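Local coordinates for leucine-rich-repeat protein (Methanosarcina barkeri, PDB 4WNR) that binds GDP and magnesium through its Roc G-protein domain and, as a whole protein, probably acts as a serine/threonine kinase, at residues W207-L218 against T248-I259. Residues are numbered along the deposited sequence; the frame is centred on the assembly and turned at random.
Sequences WAKSWFEVKTKL and TLVDFLNDLGVI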
loop_
_atom_site.group_PDB
_atom_site.type_symbol
_atom_site.label_atom_id
_atom_site.label_comp_id
_atom_site.label_asym_id
_atom_site.label_seq_id
_atom_site.Cartn_x
_atom_site.Cartn_y
_atom_site.Cartn_z
ATOM N N TRP A 207 15.607 16.224 -1.924
ATOM C CA TRP A 207 15.605 16.237 -0.459
ATOM C C TRP A 207 16.950 16.662 0.115
ATOM O O TRP A 207 17.978 16.554 -0.549
ATOM C CB TRP A 207 15.312 14.828 0.057
ATOM C CG TRP A 207 13.873 14.444 0.116
ATOM C CD1 TRP A 207 12.815 15.082 -0.466
ATOM C CD2 TRP A 207 13.336 13.294 0.773
ATOM N NE1 TRP A 207 11.650 14.410 -0.192
ATOM C CE2 TRP A 207 11.943 13.305 0.564
ATOM C CE3 TRP A 207 13.898 12.254 1.525
ATOM C CZ2 TRP A 207 11.103 12.322 1.080
ATOM C CZ3 TRP A 207 13.061 11.276 2.039
ATOM C CH2 TRP A 207 11.677 11.318 1.814
ATOM N N ALA A 208 16.932 17.114 1.367
ATOM C CA ALA A 208 18.158 17.346 2.128
ATOM C C ALA A 208 18.718 16.014 2.621
ATOM O O ALA A 208 18.015 15.003 2.632
ATOM C CB ALA A 208 17.887 18.269 3.303
ATOM N N LYS A 209 19.981 16.022 3.033
ATOM C CA LYS A 209 20.654 14.802 3.505
ATOM C C LYS A 209 20.006 14.228 4.765
ATOM O O LYS A 209 19.930 13.010 4.928
ATOM C CB LYS A 209 22.138 15.072 3.772
ATOM C CG LYS A 209 22.951 15.359 2.520
ATOM C CD LYS A 209 24.347 15.866 2.855
ATOM C CE LYS A 209 24.327 17.322 3.301
ATOM N NZ LYS A 209 25.696 17.848 3.556
ATOM N N SER A 210 19.545 15.112 5.647
ATOM C CA SER A 210 18.921 14.705 6.911
ATOM C C SER A 210 17.635 13.899 6.702
ATOM O O SER A 210 17.346 12.978 7.465
ATOM C CB SER A 210 18.628 15.934 7.778
ATOM O OG SER A 210 17.883 16.901 7.056
ATOM N N TRP A 211 16.877 14.246 5.664
ATOM C CA TRP A 211 15.621 13.561 5.348
ATOM C C TRP A 211 15.861 12.108 4.918
ATOM O O TRP A 211 15.072 11.223 5.250
ATOM C CB TRP A 211 14.852 14.324 4.262
ATOM C CG TRP A 211 14.230 15.616 4.741
ATOM C CD1 TRP A 211 14.697 16.439 5.726
ATOM C CD2 TRP A 211 13.041 16.237 4.235
ATOM N NE1 TRP A 211 13.869 17.524 5.873
ATOM C CE2 TRP A 211 12.845 17.427 4.968
ATOM C CE3 TRP A 211 12.120 15.902 3.235
ATOM C CZ2 TRP A 211 11.765 18.283 4.735
ATOM C CZ3 TRP A 211 11.046 16.755 3.004
ATOM C CH2 TRP A 211 10.880 17.932 3.751
ATOM N N PHE A 212 16.949 11.873 4.188
ATOM C CA PHE A 212 17.358 10.514 3.809
ATOM C C PHE A 212 17.839 9.710 5.015
ATOM O O PHE A 212 17.626 8.499 5.080
ATOM C CB PHE A 212 18.469 10.550 2.754
ATOM C CG PHE A 212 18.000 10.973 1.391
ATOM C CD1 PHE A 212 17.218 10.125 0.619
ATOM C CD2 PHE A 212 18.351 12.212 0.875
ATOM C CE1 PHE A 212 16.786 10.510 -0.639
ATOM C CE2 PHE A 212 17.924 12.602 -0.383
ATOM C CZ PHE A 212 17.139 11.750 -1.141
ATOM N N GLU A 213 18.503 10.382 5.954
ATOM C CA GLU A 213 18.989 9.731 7.174
ATOM C C GLU A 213 17.830 9.297 8.074
ATOM O O GLU A 213 17.870 8.214 8.658
ATOM C CB GLU A 213 19.948 10.653 7.938
ATOM C CG GLU A 213 21.285 10.878 7.239
ATOM C CD GLU A 213 22.162 9.634 7.206
ATOM O OE1 GLU A 213 22.344 8.999 8.268
ATOM O OE2 GLU A 213 22.678 9.297 6.119
ATOM N N VAL A 214 16.804 10.141 8.176
ATOM C CA VAL A 214 15.574 9.786 8.888
ATOM C C VAL A 214 14.887 8.608 8.194
ATOM O O VAL A 214 14.414 7.681 8.853
ATOM C CB VAL A 214 14.597 10.983 8.976
ATOM C CG1 VAL A 214 13.232 10.548 9.496
ATOM C CG2 VAL A 214 15.169 12.069 9.874
ATOM N N LYS A 215 14.847 8.654 6.865
ATOM C CA LYS A 215 14.223 7.603 6.060
ATOM C C LYS A 215 14.917 6.257 6.265
ATOM O O LYS A 215 14.268 5.266 6.598
ATOM C CB LYS A 215 14.243 7.991 4.577
ATOM C CG LYS A 215 13.638 6.957 3.638
ATOM C CD LYS A 215 13.583 7.477 2.209
ATOM C CE LYS A 215 13.355 6.354 1.210
ATOM N NZ LYS A 215 14.571 5.518 1.006
ATOM N N THR A 216 16.233 6.235 6.071
ATOM C CA THR A 216 17.020 5.001 6.191
ATOM C C THR A 216 17.047 4.452 7.620
ATOM O O THR A 216 17.166 3.241 7.820
ATOM C CB THR A 216 18.469 5.204 5.706
ATOM O OG1 THR A 216 19.034 6.353 6.347
ATOM C CG2 THR A 216 18.508 5.397 4.195
ATOM N N LYS A 217 16.938 5.343 8.602
ATOM C CA LYS A 217 16.845 4.946 10.009
ATOM C C LYS A 217 15.567 4.137 10.248
ATOM O O LYS A 217 15.603 3.078 10.880
ATOM C CB LYS A 217 16.868 6.186 10.912
ATOM C CG LYS A 217 16.961 5.905 12.406
ATOM C CD LYS A 217 18.317 5.344 12.808
ATOM C CE LYS A 217 18.548 5.459 14.309
ATOM N NZ LYS A 217 17.495 4.779 15.116
ATOM N N LEU A 218 14.449 4.645 9.729
ATOM C CA LEU A 218 13.143 3.990 9.860
ATOM C C LEU A 218 13.082 2.645 9.134
ATOM O O LEU A 218 12.443 1.708 9.613
ATOM C CB LEU A 218 12.031 4.906 9.339
ATOM C CG LEU A 218 11.762 6.174 10.158
ATOM C CD1 LEU A 218 11.005 7.201 9.331
ATOM C CD2 LEU A 218 10.998 5.849 11.433
ATOM N N THR A 248 5.943 17.475 6.656
ATOM C CA THR A 248 6.083 17.270 5.215
ATOM C C THR A 248 6.759 15.928 4.935
ATOM O O THR A 248 6.447 15.261 3.948
ATOM C CB THR A 248 6.900 18.405 4.564
ATOM O OG1 THR A 248 6.271 19.661 4.840
ATOM C CG2 THR A 248 6.999 18.224 3.049
ATOM N N LEU A 249 7.672 15.536 5.820
ATOM C CA LEU A 249 8.449 14.309 5.658
ATOM C C LEU A 249 7.604 13.042 5.840
ATOM O O LEU A 249 7.760 12.088 5.082
ATOM C CB LEU A 249 9.637 14.308 6.627
ATOM C CG LEU A 249 10.605 13.120 6.591
ATOM C CD1 LEU A 249 11.119 12.848 5.185
ATOM C CD2 LEU A 249 11.769 13.366 7.540
ATOM N N VAL A 250 6.722 13.032 6.840
ATOM C CA VAL A 250 5.834 11.875 7.072
ATOM C C VAL A 250 4.849 11.657 5.926
ATOM O O VAL A 250 4.520 10.515 5.603
ATOM C CB VAL A 250 5.038 11.955 8.402
ATOM C CG1 VAL A 250 5.970 11.826 9.589
ATOM C CG2 VAL A 250 4.220 13.236 8.504
ATOM N N ASP A 251 4.379 12.750 5.327
ATOM C CA ASP A 251 3.489 12.672 4.167
ATOM C C ASP A 251 4.177 11.961 3.005
ATOM O O ASP A 251 3.564 11.138 2.325
ATOM C CB ASP A 251 3.029 14.068 3.735
ATOM C CG ASP A 251 2.075 14.708 4.736
ATOM O OD1 ASP A 251 2.021 14.254 5.898
ATOM O OD2 ASP A 251 1.375 15.671 4.358
ATOM N N PHE A 252 5.452 12.279 2.789
ATOM C CA PHE A 252 6.267 11.585 1.791
ATOM C C PHE A 252 6.500 10.129 2.185
ATOM O O PHE A 252 6.230 9.218 1.404
ATOM C CB PHE A 252 7.621 12.278 1.608
ATOM C CG PHE A 252 7.626 13.351 0.554
ATOM C CD1 PHE A 252 7.548 13.021 -0.793
ATOM C CD2 PHE A 252 7.735 14.691 0.904
ATOM C CE1 PHE A 252 7.561 14.005 -1.768
ATOM C CE2 PHE A 252 7.749 15.680 -0.067
ATOM C CZ PHE A 252 7.662 15.336 -1.405
ATOM N N LEU A 253 7.006 9.923 3.398
ATOM C CA LEU A 253 7.297 8.578 3.914
ATOM C C LEU A 253 6.078 7.654 3.868
ATOM O O LEU A 253 6.211 6.452 3.630
ATOM C CB LEU A 253 7.839 8.652 5.348
ATOM C CG LEU A 253 9.244 9.239 5.521
ATOM C CD1 LEU A 253 9.501 9.577 6.981
ATOM C CD2 LEU A 253 10.309 8.285 5.001
ATOM N N ASN A 254 4.897 8.220 4.099
ATOM C CA ASN A 254 3.647 7.475 3.974
ATOM C C ASN A 254 3.392 7.058 2.526
ATOM O O ASN A 254 3.064 5.902 2.248
ATOM C CB ASN A 254 2.472 8.310 4.490
ATOM C CG ASN A 254 1.162 7.544 4.479
ATOM O OD1 ASN A 254 1.093 6.409 4.948
ATOM N ND2 ASN A 254 0.111 8.163 3.948
ATOM N N ASP A 255 3.553 8.011 1.612
ATOM C CA ASP A 255 3.353 7.767 0.182
ATOM C C ASP A 255 4.415 6.837 -0.411
ATOM O O ASP A 255 4.124 6.066 -1.324
ATOM C CB ASP A 255 3.331 9.092 -0.585
ATOM C CG ASP A 255 2.171 9.985 -0.178
ATOM O OD1 ASP A 255 1.453 9.636 0.784
ATOM O OD2 ASP A 255 1.976 11.041 -0.817
ATOM N N LEU A 256 5.637 6.914 0.110
ATOM C CA LEU A 256 6.726 6.035 -0.326
ATOM C C LEU A 256 6.583 4.614 0.215
ATOM O O LEU A 256 7.191 3.685 -0.316
ATOM C CB LEU A 256 8.081 6.605 0.105
ATOM C CG LEU A 256 8.509 7.919 -0.556
ATOM C CD1 LEU A 256 9.782 8.439 0.093
ATOM C CD2 LEU A 256 8.700 7.750 -2.057
ATOM N N GLY A 257 5.796 4.455 1.274
ATOM C CA GLY A 257 5.550 3.146 1.876
ATOM C C GLY A 257 6.542 2.771 2.963
ATOM O O GLY A 257 6.615 1.608 3.367
ATOM N N VAL A 258 7.305 3.752 3.441
ATOM C CA VAL A 258 8.255 3.535 4.536
ATOM C C VAL A 258 7.481 3.363 5.841
ATOM O O VAL A 258 7.818 2.512 6.667
ATOM C CB VAL A 258 9.254 4.703 4.671
ATOM C CG1 VAL A 258 10.216 4.462 5.830
ATOM C CG2 VAL A 258 10.033 4.892 3.378
ATOM N N ILE A 259 6.452 4.188 6.012
ATOM C CA ILE A 259 5.517 4.065 7.127
ATOM C C ILE A 259 4.085 4.036 6.607
ATOM O O ILE A 259 3.838 4.301 5.432
ATOM C CB ILE A 259 5.665 5.227 8.133
ATOM C CG1 ILE A 259 5.385 6.577 7.455
ATOM C CG2 ILE A 259 7.057 5.208 8.754
ATOM C CD1 ILE A 259 5.321 7.750 8.413
#
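Trp207 meets Phe252 in an edge-to-face (T-shaped) aromatic pair. The indole edge points at the phenyl face, with NE1 over its centre, and the planes stand at 79°. Beside it, Trp207 CZ2 lies 3.5 Å from Phe252 CB. One indole face of Trp207 takes a CH-pi contact from Leu249 CD1, 4.2 Å from the centroid of the six-membered ring. Trp211 CE3 lies over the same face. Leu249 CG is anti to the backbone N (chi1 -178°), and its two methyls diverge. CD1 sits in the corner where the two indoles meet, near Trp207 CH2 and Trp211 CE3, whereas CD2 reaches Val214 CG1 at 3.7 Å. With an alanine in place of Trp207, Phe252 would probably lose its edge-on partner and Leu249 CD1 the ring face beneath it. Lys215 stays extended to CE and slants across helix 248-256, bending only at its last torsion. Its CB and CG lie against Leu253 CD2, CG at 3.8 Å. CG also touches Val258 CG2. CD lies 3.8 Å from Trp207 CZ3. CE comes within 4.3 Å of Leu256 CD1. The tip, NZ, forms salt bridges with Glu219 and Glu41, so an apolar stem ends in a paired charge. One turn on, Leu218 CD1 meets Leu253 CD1 at 3.7 Å and Leu218 CB meets Val258 CG1. Gly257, with positive phi, is the C-prime residue of a Schellman motif that turns the chain and brings Val258 to this site. No hydrogen bond links the segments. Helices 209-218 and 248-256, both within the COR-A domain, are inclined at 49° with axes 11.4 Å apart. Tyr231 of helix 228-237 packs on Leu249 and Leu253. Trp207 is backbone-bonded to Lys37 and touches Leu39 on strand 36-47, so the contact joins this helical layer to the Roc sheet.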